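Local coordinates for protein phospho-furanose lactonase (PDB 3OVG) that hydrolyses phosphorylated 1,4-lactones, among them D-xylono-1,4-lactone 5-phosphate and L-arabino-1,4-lactone 5-phosphate, using two zinc ions per subunit, at residues A[27-32]-A[279-284]; A[238-243]-A[272-277]; A[50-55]-A[82-87]; A[22-27]-A[64-69]. One frame throughout, in Å; residues are numbered along the deposited sequence.

Contact 1 (A[27-32]-A[279-284]); sequences DHFIKN and LYQRNY. With ZN (zinc ion), chain G; PO4 (phosphate ion), chain I.
Two successive backbone carbonyls, those of His28 and Phe29, are each met by a different side chain of the 279-284 segment. Tyr284 gives its hydroxyl proton to Phe29: OH lies 2.8 Å from the carbonyl O, at a C=O...O angle of 148° and somewhat tilted from the carbonyl plane. The same hydroxyl is also hydrogen-bonded to the backbone N of Asn47, so that it is gripped from two backbone groups. Gln281 makes the second bond, from NE2 to His28 O at 2.8 Å, but this one is weak because the N-H points well off the acceptor (126°). With CG anti to its carbonyl carbon (chi1 -67°) and an extended chain beyond, Gln281 carries its amide straight across to the loop. There the amide plane stands nearly perpendicular to the Phe29 ring, with OE1 at the ring edge, 3.6 Å from CD1. Ile30 brings its CD1 to 3.9 Å from Tyr284 OH.

The loop held in this way leads from the metal site. His28 binds zinc through NE2 at 2.3 Å, while its ND1 is hydrogen-bonded to Asp70, and the two bonds together hold the ring's rotation; Lys31 CE lies over one face, toward the rim. On the other segment, Tyr280 donates from OH to phosphate O4 at 2.7 Å. Tyr280 is a substrate-binding residue, and the ion may mark where the substrate phosphate sits.

Gln281 is the N-cap of helix 282-287, and the Phe29 ring packs on strand 63-68 and on helices 48-60 and 78-88.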
# COMPACT_ATOMS: atom_id res chain seq x y z
N ASP A 27 -13.53 -25.10 -12.93
CA ASP A 27 -13.57 -25.04 -11.48
C ASP A 27 -12.24 -25.44 -10.87
O ASP A 27 -11.26 -25.67 -11.60
CB ASP A 27 -14.72 -25.91 -10.96
CG ASP A 27 -15.50 -25.21 -9.86
OD1 ASP A 27 -14.84 -24.59 -9.00
OD2 ASP A 27 -16.75 -25.26 -9.87
N HIS A 28 -12.20 -25.54 -9.54
CA HIS A 28 -10.93 -25.72 -8.87
C HIS A 28 -11.15 -26.49 -7.61
O HIS A 28 -12.24 -26.47 -7.08
CB HIS A 28 -10.29 -24.37 -8.51
CG HIS A 28 -10.07 -23.51 -9.70
ND1 HIS A 28 -8.94 -23.60 -10.47
CD2 HIS A 28 -10.86 -22.58 -10.29
CE1 HIS A 28 -9.03 -22.76 -11.48
NE2 HIS A 28 -10.19 -22.13 -11.39
N PHE A 29 -10.09 -27.12 -7.11
CA PHE A 29 -10.12 -27.68 -5.77
C PHE A 29 -8.82 -27.37 -5.06
O PHE A 29 -8.82 -26.82 -3.96
CB PHE A 29 -10.37 -29.19 -5.82
CG PHE A 29 -11.78 -29.55 -6.15
CD1 PHE A 29 -12.82 -29.21 -5.28
CD2 PHE A 29 -12.08 -30.25 -7.30
CE1 PHE A 29 -14.17 -29.55 -5.59
CE2 PHE A 29 -13.41 -30.60 -7.60
CZ PHE A 29 -14.45 -30.26 -6.73
N ILE A 30 -7.72 -27.76 -5.70
CA ILE A 30 -6.39 -27.49 -5.18
C ILE A 30 -5.70 -26.39 -5.99
O ILE A 30 -5.60 -26.48 -7.22
CB ILE A 30 -5.53 -28.76 -5.24
CG1 ILE A 30 -6.26 -29.92 -4.51
CG2 ILE A 30 -4.12 -28.48 -4.67
CD1 ILE A 30 -6.36 -29.73 -3.01
N LYS A 31 -5.26 -25.35 -5.29
CA LYS A 31 -4.39 -24.33 -5.85
C LYS A 31 -3.19 -24.29 -4.93
O LYS A 31 -3.25 -23.81 -3.78
CB LYS A 31 -5.08 -22.96 -5.90
CG LYS A 31 -6.15 -22.83 -7.01
CD LYS A 31 -6.78 -21.40 -7.03
CE LYS A 31 -7.67 -21.19 -8.28
NZ LYS A 31 -8.03 -19.73 -8.48
N ASN A 32 -2.09 -24.81 -5.43
CA ASN A 32 -0.91 -25.01 -4.62
C ASN A 32 0.14 -23.93 -4.92
O ASN A 32 0.97 -24.09 -5.80
CB ASN A 32 -0.39 -26.42 -4.91
CG ASN A 32 0.80 -26.79 -4.08
OD1 ASN A 32 1.70 -27.52 -4.55
ND2 ASN A 32 0.84 -26.31 -2.86
N LEU A 279 -13.29 -19.16 -0.09
CA LEU A 279 -14.69 -18.92 0.36
C LEU A 279 -15.77 -19.17 -0.70
O LEU A 279 -16.94 -18.85 -0.51
CB LEU A 279 -14.87 -17.51 0.94
CG LEU A 279 -13.99 -17.21 2.17
CD1 LEU A 279 -14.28 -15.83 2.74
CD2 LEU A 279 -14.21 -18.28 3.26
N TYR A 280 -15.37 -19.74 -1.83
CA TYR A 280 -16.30 -20.03 -2.91
C TYR A 280 -16.74 -21.49 -2.89
O TYR A 280 -17.43 -21.94 -3.80
CB TYR A 280 -15.69 -19.66 -4.28
CG TYR A 280 -15.48 -18.16 -4.50
CD1 TYR A 280 -15.94 -17.22 -3.57
CD2 TYR A 280 -14.88 -17.69 -5.67
CE1 TYR A 280 -15.77 -15.84 -3.79
CE2 TYR A 280 -14.72 -16.35 -5.90
CZ TYR A 280 -15.15 -15.43 -4.96
OH TYR A 280 -14.97 -14.09 -5.21
N GLN A 281 -16.34 -22.24 -1.86
CA GLN A 281 -16.86 -23.59 -1.67
C GLN A 281 -17.38 -23.73 -0.25
O GLN A 281 -16.85 -23.09 0.65
CB GLN A 281 -15.80 -24.65 -1.98
CG GLN A 281 -15.43 -24.65 -3.44
CD GLN A 281 -14.48 -25.76 -3.79
OE1 GLN A 281 -14.44 -26.80 -3.12
NE2 GLN A 281 -13.72 -25.57 -4.87
N ARG A 282 -18.45 -24.51 -0.08
CA ARG A 282 -19.09 -24.67 1.22
C ARG A 282 -18.15 -25.32 2.23
O ARG A 282 -17.94 -24.80 3.32
CB ARG A 282 -20.34 -25.54 1.09
CG ARG A 282 -21.24 -25.46 2.32
CD ARG A 282 -22.52 -26.31 2.16
NE ARG A 282 -22.28 -27.72 2.52
CZ ARG A 282 -22.25 -28.17 3.76
NH1 ARG A 282 -22.04 -29.46 4.01
NH2 ARG A 282 -22.45 -27.33 4.77
N ASN A 283 -17.58 -26.46 1.86
CA ASN A 283 -16.73 -27.21 2.79
C ASN A 283 -15.42 -26.50 3.11
O ASN A 283 -15.03 -26.40 4.25
CB ASN A 283 -16.57 -28.66 2.31
CG ASN A 283 -17.81 -29.49 2.58
OD1 ASN A 283 -18.05 -29.91 3.73
ND2 ASN A 283 -18.62 -29.72 1.54
N TYR A 284 -14.77 -25.94 2.11
CA TYR A 284 -13.68 -24.98 2.37
C TYR A 284 -14.10 -23.82 3.29
O TYR A 284 -13.35 -23.43 4.22
CB TYR A 284 -13.14 -24.44 1.04
CG TYR A 284 -11.94 -25.18 0.46
CD1 TYR A 284 -10.73 -25.24 1.16
CD2 TYR A 284 -12.00 -25.78 -0.80
CE1 TYR A 284 -9.61 -25.88 0.63
CE2 TYR A 284 -10.90 -26.44 -1.34
CZ TYR A 284 -9.69 -26.47 -0.63
OH TYR A 284 -8.58 -27.09 -1.15
ZN ZN G . -10.60 -20.25 -12.62
P PO4 I . -12.54 -13.31 -7.91
O1 PO4 I . -11.84 -14.69 -7.93
O2 PO4 I . -11.90 -12.37 -6.85
O3 PO4 I . -12.41 -12.69 -9.30
O4 PO4 I . -14.02 -13.54 -7.63
O HOH W 1 -9.42 -19.13 -10.72
O HOH W 2 -11.03 -17.94 -12.83

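Contact 2 (A[238-243]-A[272-277]); sequences CFDGPD and SLDAGR. With ZN (zinc ion), chain G; PO4 (phosphate ion), chain I.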
# COMPACT_ATOMS: atom_id res chain seq x y z
N CYS A 238 -18.27 -20.39 -21.87
CA CYS A 238 -18.35 -21.03 -20.56
C CYS A 238 -18.60 -19.97 -19.51
O CYS A 238 -17.71 -19.23 -19.14
CB CYS A 238 -17.08 -21.81 -20.22
SG CYS A 238 -17.19 -22.65 -18.60
N PHE A 239 -19.83 -19.88 -19.00
CA PHE A 239 -20.12 -18.89 -17.99
C PHE A 239 -19.80 -19.37 -16.60
O PHE A 239 -20.20 -20.48 -16.23
CB PHE A 239 -21.61 -18.51 -18.03
CG PHE A 239 -21.99 -17.75 -19.23
CD1 PHE A 239 -21.56 -16.43 -19.40
CD2 PHE A 239 -22.78 -18.33 -20.22
CE1 PHE A 239 -21.92 -15.70 -20.53
CE2 PHE A 239 -23.14 -17.60 -21.35
CZ PHE A 239 -22.70 -16.29 -21.50
N ASP A 240 -19.16 -18.53 -15.80
CA ASP A 240 -19.34 -18.67 -14.36
C ASP A 240 -20.18 -17.45 -13.93
O ASP A 240 -20.85 -16.86 -14.78
CB ASP A 240 -18.00 -18.75 -13.66
CG ASP A 240 -17.18 -17.51 -13.87
OD1 ASP A 240 -17.06 -16.73 -12.91
OD2 ASP A 240 -16.66 -17.32 -15.00
N GLY A 241 -20.15 -17.07 -12.65
CA GLY A 241 -20.92 -15.92 -12.17
C GLY A 241 -21.96 -16.14 -11.07
O GLY A 241 -22.27 -15.23 -10.29
N PRO A 242 -22.51 -17.35 -10.98
CA PRO A 242 -23.40 -17.56 -9.82
C PRO A 242 -22.70 -17.24 -8.49
O PRO A 242 -21.54 -17.66 -8.29
CB PRO A 242 -23.72 -19.05 -9.91
CG PRO A 242 -23.65 -19.36 -11.37
CD PRO A 242 -22.49 -18.51 -11.88
N ASP A 243 -23.39 -16.53 -7.59
CA ASP A 243 -22.84 -16.09 -6.29
C ASP A 243 -21.52 -15.35 -6.40
O ASP A 243 -20.55 -15.65 -5.69
CB ASP A 243 -22.71 -17.25 -5.28
CG ASP A 243 -22.45 -16.76 -3.85
OD1 ASP A 243 -23.03 -15.73 -3.44
OD2 ASP A 243 -21.69 -17.42 -3.12
N SER A 272 -20.36 -23.29 -15.09
CA SER A 272 -19.21 -23.50 -14.22
C SER A 272 -19.43 -22.65 -12.97
O SER A 272 -20.25 -21.74 -12.99
CB SER A 272 -17.93 -23.07 -14.90
OG SER A 272 -17.91 -21.67 -15.13
N LEU A 273 -18.73 -22.97 -11.89
CA LEU A 273 -18.74 -22.11 -10.71
C LEU A 273 -17.41 -21.29 -10.63
O LEU A 273 -17.36 -20.19 -10.05
CB LEU A 273 -18.98 -22.94 -9.44
CG LEU A 273 -20.45 -23.19 -9.11
CD1 LEU A 273 -21.26 -22.00 -9.60
CD2 LEU A 273 -20.98 -24.45 -9.73
N ASP A 274 -16.35 -21.80 -11.26
CA ASP A 274 -15.06 -21.18 -11.11
C ASP A 274 -14.81 -20.83 -9.63
O ASP A 274 -14.53 -19.68 -9.29
CB ASP A 274 -14.94 -19.92 -11.99
CG ASP A 274 -13.54 -19.32 -11.93
OD1 ASP A 274 -12.61 -20.09 -11.70
OD2 ASP A 274 -13.36 -18.10 -12.09
N ALA A 275 -14.93 -21.83 -8.75
CA ALA A 275 -14.78 -21.61 -7.31
C ALA A 275 -13.29 -21.62 -6.95
O ALA A 275 -12.78 -22.57 -6.34
CB ALA A 275 -15.56 -22.69 -6.53
N GLY A 276 -12.60 -20.55 -7.33
CA GLY A 276 -11.15 -20.52 -7.25
C GLY A 276 -10.59 -19.68 -6.12
O GLY A 276 -9.40 -19.33 -6.14
N ARG A 277 -11.43 -19.37 -5.13
CA ARG A 277 -11.01 -18.78 -3.88
C ARG A 277 -11.57 -19.65 -2.77
O ARG A 277 -12.62 -20.29 -2.93
CB ARG A 277 -11.54 -17.35 -3.72
CG ARG A 277 -10.84 -16.31 -4.59
CD ARG A 277 -11.41 -14.92 -4.37
NE ARG A 277 -11.13 -14.45 -3.02
CZ ARG A 277 -10.74 -13.20 -2.72
NH1 ARG A 277 -10.58 -12.29 -3.69
NH2 ARG A 277 -10.51 -12.86 -1.44
ZN ZN G . -10.60 -20.25 -12.62
P PO4 I . -12.54 -13.31 -7.91
O1 PO4 I . -11.84 -14.69 -7.93
O2 PO4 I . -11.90 -12.37 -6.85
O3 PO4 I . -12.41 -12.69 -9.30
O4 PO4 I . -14.02 -13.54 -7.63
O HOH W 3 -15.90 -20.17 -16.52
O HOH W 4 -15.90 -17.09 -9.99
O HOH W 5 -19.72 -18.48 -10.15
O HOH W 2 -11.03 -17.94 -12.83
O HOH W 1 -9.42 -19.13 -10.72
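Asp240 and Asp274 run side by side and point the same way, at the C-terminal mouth of the TIM barrel, where strands 236-239 and 269-271 give way to loops. Asp240 CB and Asp274 CB are 3.7 Å apart, yet the carboxylates are turned 83° against each other and leave Asp240 OD1 4.0 Å from Asp274 OD2. Each acid serves a different part of the binuclear centre: Asp274 OD1 binds zinc at 2.2 Å, whereas Asp240 OD2 is hydrogen-bonded to ND1 of His216, a ligand of the other zinc, and so acts from the second shell.

Ser272 is the most enclosed residue of the contact. Its OG sits between the backbone N and the carbonyl carbon (chi1 66°), which brings it to Phe239 O at 2.8 Å; the donor stands well above the carbonyl plane, 47° out of it. Cys238 SG flanks the same hydroxyl.

Farther along, Pro242 and Leu273 cross at about a right angle, CB of the proline 3.9 Å from CD1 of the leucine, both packed against helix 296-309. Beside them one water ties the loops together: it accepts from Gly241 N and donates to Pro242 O and to Leu273 O, the last at 2.9 Å.

Contact 3 (A[50-55]-A[82-87]); sequences ASIKEF and LEIANA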
# COMPACT_ATOMS: atom_id res chain seq x y z
N ALA A 50 -11.62 -31.50 2.29
CA ALA A 50 -12.70 -30.55 1.99
C ALA A 50 -13.13 -30.59 0.54
O ALA A 50 -14.31 -30.37 0.24
CB ALA A 50 -12.29 -29.14 2.37
N SER A 51 -12.19 -30.82 -0.37
CA SER A 51 -12.50 -30.81 -1.81
C SER A 51 -13.37 -32.00 -2.16
O SER A 51 -14.36 -31.90 -2.95
CB SER A 51 -11.21 -30.83 -2.65
OG SER A 51 -10.44 -29.67 -2.42
N ILE A 52 -13.00 -33.14 -1.58
CA ILE A 52 -13.75 -34.38 -1.78
C ILE A 52 -15.18 -34.26 -1.25
O ILE A 52 -16.12 -34.68 -1.91
CB ILE A 52 -13.02 -35.53 -1.09
CG1 ILE A 52 -11.67 -35.79 -1.79
CG2 ILE A 52 -13.89 -36.76 -1.04
CD1 ILE A 52 -10.80 -36.85 -1.12
N LYS A 53 -15.35 -33.69 -0.06
CA LYS A 53 -16.72 -33.49 0.45
C LYS A 53 -17.48 -32.55 -0.47
O LYS A 53 -18.66 -32.74 -0.71
CB LYS A 53 -16.71 -32.90 1.87
CG LYS A 53 -16.03 -33.79 2.93
CD LYS A 53 -15.80 -32.98 4.22
CE LYS A 53 -15.21 -33.88 5.32
NZ LYS A 53 -14.76 -33.12 6.54
N GLU A 54 -16.83 -31.52 -1.00
CA GLU A 54 -17.52 -30.63 -1.94
C GLU A 54 -17.94 -31.41 -3.20
O GLU A 54 -19.08 -31.31 -3.66
CB GLU A 54 -16.68 -29.38 -2.29
CG GLU A 54 -17.44 -28.19 -2.91
CD GLU A 54 -18.37 -27.45 -1.90
OE1 GLU A 54 -18.42 -27.82 -0.69
OE2 GLU A 54 -19.06 -26.52 -2.33
N PHE A 55 -17.00 -32.18 -3.75
CA PHE A 55 -17.26 -32.95 -4.95
C PHE A 55 -18.48 -33.89 -4.75
O PHE A 55 -19.34 -33.99 -5.64
CB PHE A 55 -16.03 -33.77 -5.33
CG PHE A 55 -15.92 -34.09 -6.81
CD1 PHE A 55 -17.05 -34.42 -7.57
CD2 PHE A 55 -14.68 -34.05 -7.45
CE1 PHE A 55 -16.96 -34.72 -8.93
CE2 PHE A 55 -14.57 -34.35 -8.82
CZ PHE A 55 -15.72 -34.67 -9.57
N LEU A 82 -5.28 -35.87 -8.13
CA LEU A 82 -5.46 -37.31 -8.31
C LEU A 82 -6.11 -37.94 -7.09
O LEU A 82 -6.94 -38.83 -7.27
CB LEU A 82 -4.15 -38.05 -8.64
CG LEU A 82 -3.77 -38.06 -10.12
CD1 LEU A 82 -2.38 -38.71 -10.31
CD2 LEU A 82 -4.83 -38.83 -10.88
N GLU A 83 -5.71 -37.53 -5.88
CA GLU A 83 -6.35 -38.09 -4.66
C GLU A 83 -7.85 -37.80 -4.69
O GLU A 83 -8.65 -38.63 -4.31
CB GLU A 83 -5.82 -37.49 -3.36
CG GLU A 83 -4.34 -37.77 -3.00
CD GLU A 83 -4.01 -37.19 -1.63
OE1 GLU A 83 -4.62 -37.64 -0.63
OE2 GLU A 83 -3.17 -36.27 -1.54
N ILE A 84 -8.22 -36.60 -5.11
CA ILE A 84 -9.62 -36.24 -5.18
C ILE A 84 -10.33 -37.11 -6.24
O ILE A 84 -11.39 -37.67 -5.97
CB ILE A 84 -9.81 -34.73 -5.46
CG1 ILE A 84 -9.22 -33.88 -4.32
CG2 ILE A 84 -11.27 -34.44 -5.70
CD1 ILE A 84 -8.92 -32.42 -4.67
N ALA A 85 -9.73 -37.28 -7.42
CA ALA A 85 -10.35 -38.07 -8.48
C ALA A 85 -10.60 -39.52 -8.02
O ALA A 85 -11.67 -40.08 -8.24
CB ALA A 85 -9.46 -38.04 -9.76
N ASN A 86 -9.59 -40.12 -7.40
CA ASN A 86 -9.68 -41.51 -6.96
C ASN A 86 -10.71 -41.69 -5.86
O ASN A 86 -11.35 -42.74 -5.75
CB ASN A 86 -8.31 -41.99 -6.46
CG ASN A 86 -7.42 -42.46 -7.59
OD1 ASN A 86 -7.83 -43.26 -8.42
ND2 ASN A 86 -6.20 -41.97 -7.61
N ALA A 87 -10.86 -40.67 -5.01
CA ALA A 87 -11.83 -40.71 -3.93
C ALA A 87 -13.26 -40.69 -4.47
O ALA A 87 -14.19 -41.20 -3.83
CB ALA A 87 -11.60 -39.57 -2.97
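Aliphatic packing dominates the contact between Ile84 and the face of helix 50-55 made by Ser51, Ile52 and Phe55. Each branch of Ile84 has its own neighbour: CD1 presses on Ser51 CB at 3.4 Å, CG1 lies 4.0 Å from Ile52 CG1, and CG2 reaches Phe55. Ile52 in turn, its CG1 anti to the carbonyl carbon and its chain extended to CD1 (chi2 175°), pushes that methyl against Ala87 CB, also at 3.4 Å. Both 3.4 Å pairs are tighter than usual carbon contacts, so the packing is close at these two points.

The aromatic share is small. Phe55 offers the edge of its ring, with CD2 3.9 Å from Ile84 CG2, while the ring itself meets that of Phe29 with the planes about 15° apart.

Ser51 OG is hydrogen-bonded to Asn47 O, just ahead of helix 48-60, and it is chiefly CB that meets the isoleucine. These neighbouring helices of the barrel's outer layer, 48-60 and 78-88, cross at -39° with their segment axes 9.6 Å apart.

Since nearly all the contacts are carbon on carbon, the two segments are held by shape and by burial of apolar surface, without directional bonds between them.

Contact 4 (A[22-27]-A[64-69]); sequences ITDCHD and STIVTM. With ZN (zinc ion), chain G.
The HxH metal-binding element of the phosphotriesterase family begins at the end of this strand pair, where His26 meets Met69, a selenomethionine. Met69 CB stands over the centre of the imidazole, 3.8 Å from the centroid, in a CH-pi contact, and its CG reaches His26 CG. The ring, with CG anti to the backbone N (chi1 -179°), binds zinc through NE2 at 2.4 Å. Its ND1 is hydrogen-bonded to Ser215 OG, so both nitrogens are engaged, which should hold the ring's orientation.

Before that point the two segments form neighbouring parallel strands of the TIM barrel, 22-25 and 63-68. Ile22 O accepts from both Ser64 N (2.9 Å) and Thr65 N; Asp24 N donates to Thr65 O and Asp24 O accepts from Val67 N at 3.0 Å. The register then slips by one residue in a beta bulge at the corner around His26, and pairing resumes with Asp27 N to Val67 O at 3.0 Å and Met69 N to Asp27 O at 3.1 Å.

On one face of the sheet, Thr23 and Thr65 lie alongside each other, OG1 of Thr23 3.5 Å from CB of Thr65. The opposite face carries Asp24 and Ile66, whose CG1 packs on the aspartate CB, next to Phe55 and Phe58 of helix 48-60.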
# COMPACT_ATOMS: atom_id res chain seq x y z
N ILE A 22 -23.47 -34.59 -16.30
CA ILE A 22 -23.49 -33.18 -15.98
C ILE A 22 -22.06 -32.71 -15.63
O ILE A 22 -21.38 -33.28 -14.76
CB ILE A 22 -24.45 -32.87 -14.85
CG1 ILE A 22 -25.90 -33.20 -15.28
CG2 ILE A 22 -24.27 -31.42 -14.42
CD1 ILE A 22 -27.01 -32.77 -14.26
N THR A 23 -21.61 -31.68 -16.34
CA THR A 23 -20.23 -31.25 -16.25
C THR A 23 -20.10 -29.77 -15.91
O THR A 23 -20.68 -28.89 -16.56
CB THR A 23 -19.45 -31.50 -17.58
OG1 THR A 23 -19.58 -32.87 -17.96
CG2 THR A 23 -17.97 -31.12 -17.44
N ASP A 24 -19.31 -29.53 -14.88
CA ASP A 24 -18.92 -28.21 -14.46
C ASP A 24 -17.65 -27.94 -15.26
O ASP A 24 -16.63 -28.60 -15.02
CB ASP A 24 -18.62 -28.32 -12.97
CG ASP A 24 -17.93 -27.12 -12.39
OD1 ASP A 24 -17.60 -26.15 -13.12
OD2 ASP A 24 -17.74 -27.16 -11.16
N CYS A 25 -17.70 -26.99 -16.19
CA CYS A 25 -16.66 -26.85 -17.20
C CYS A 25 -15.46 -25.99 -16.82
O CYS A 25 -14.52 -25.86 -17.60
CB CYS A 25 -17.25 -26.36 -18.53
SG CYS A 25 -18.21 -27.67 -19.36
N HIS A 26 -15.46 -25.44 -15.61
CA HIS A 26 -14.35 -24.61 -15.15
C HIS A 26 -14.42 -24.43 -13.65
O HIS A 26 -15.27 -23.71 -13.15
CB HIS A 26 -14.35 -23.27 -15.90
CG HIS A 26 -13.23 -22.35 -15.53
ND1 HIS A 26 -12.68 -21.46 -16.42
CD2 HIS A 26 -12.57 -22.18 -14.36
CE1 HIS A 26 -11.73 -20.76 -15.81
NE2 HIS A 26 -11.65 -21.18 -14.56
N ASP A 27 -13.53 -25.10 -12.93
CA ASP A 27 -13.57 -25.04 -11.48
C ASP A 27 -12.24 -25.44 -10.87
O ASP A 27 -11.26 -25.67 -11.60
CB ASP A 27 -14.72 -25.91 -10.96
CG ASP A 27 -15.50 -25.21 -9.86
OD1 ASP A 27 -14.84 -24.59 -9.00
OD2 ASP A 27 -16.75 -25.26 -9.87
N SER A 64 -21.48 -35.09 -12.45
CA SER A 64 -20.48 -36.15 -12.63
C SER A 64 -19.08 -35.60 -12.86
O SER A 64 -18.11 -36.05 -12.26
CB SER A 64 -20.82 -37.04 -13.85
OG SER A 64 -21.94 -37.88 -13.61
N THR A 65 -18.95 -34.64 -13.78
CA THR A 65 -17.61 -34.27 -14.20
C THR A 65 -17.19 -32.85 -13.80
O THR A 65 -17.94 -31.91 -13.97
CB THR A 65 -17.42 -34.49 -15.72
OG1 THR A 65 -17.65 -35.88 -16.03
CG2 THR A 65 -16.02 -34.11 -16.12
N ILE A 66 -15.97 -32.71 -13.30
CA ILE A 66 -15.44 -31.38 -13.06
C ILE A 66 -14.13 -31.17 -13.80
O ILE A 66 -13.20 -31.96 -13.66
CB ILE A 66 -15.29 -31.08 -11.53
CG1 ILE A 66 -16.67 -31.00 -10.90
CG2 ILE A 66 -14.54 -29.77 -11.30
CD1 ILE A 66 -16.68 -31.11 -9.40
N VAL A 67 -14.08 -30.13 -14.64
CA VAL A 67 -12.84 -29.76 -15.31
C VAL A 67 -12.06 -28.72 -14.47
O VAL A 67 -12.46 -27.56 -14.36
CB VAL A 67 -13.12 -29.18 -16.71
CG1 VAL A 67 -11.83 -28.97 -17.51
CG2 VAL A 67 -14.11 -30.10 -17.49
N THR A 68 -10.93 -29.12 -13.91
CA THR A 68 -10.15 -28.21 -13.10
C THR A 68 -9.17 -27.42 -13.97
O THR A 68 -8.23 -27.97 -14.53
CB THR A 68 -9.44 -28.96 -11.95
OG1 THR A 68 -8.59 -29.97 -12.49
CG2 THR A 68 -10.47 -29.64 -11.03
N MSE A 69 -9.39 -26.11 -14.08
CA MSE A 69 -8.68 -25.30 -15.05
C MSE A 69 -7.38 -24.63 -14.52
O MSE A 69 -7.22 -23.42 -14.62
CB MSE A 69 -9.63 -24.26 -15.66
CG MSE A 69 -10.76 -24.88 -16.55
SE MSE A 69 -10.05 -25.97 -18.04
CE MSE A 69 -8.53 -24.82 -18.65
ZN ZN G . -10.60 -20.25 -12.62
O HOH W 6 -24.26 -36.47 -14.15
O HOH W 2 -11.03 -17.94 -12.83
O HOH W 1 -9.42 -19.13 -10.72

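How the contacts relate
Contacts 1, 2 and 4 converge on one zinc ion, to which they contribute His28, Asp274 and His26 respectively; the carbamylated Lys155 completes the protein ligands. Hydrogen bonds join them: Lys31 NZ reaches Gly276 O at 2.7 Å and Asp27 OD1 reaches Ala275 N at 2.8 Å, while Asp274 N lies 2.9 Å from His26 O. Contacts 1 and 2 also share the phosphate, through a bond from Tyr280 and a weak one from Arg277. Contact 3 stands back, its Ser51 side chain about 14 Å from zinc. It connects to contact 1 through Glu54 OE1 and Asn283 ND2, 2.9 Å apart, and to contact 4 through Phe55 CE1 and Ile66 CD1, 3.7 Å apart.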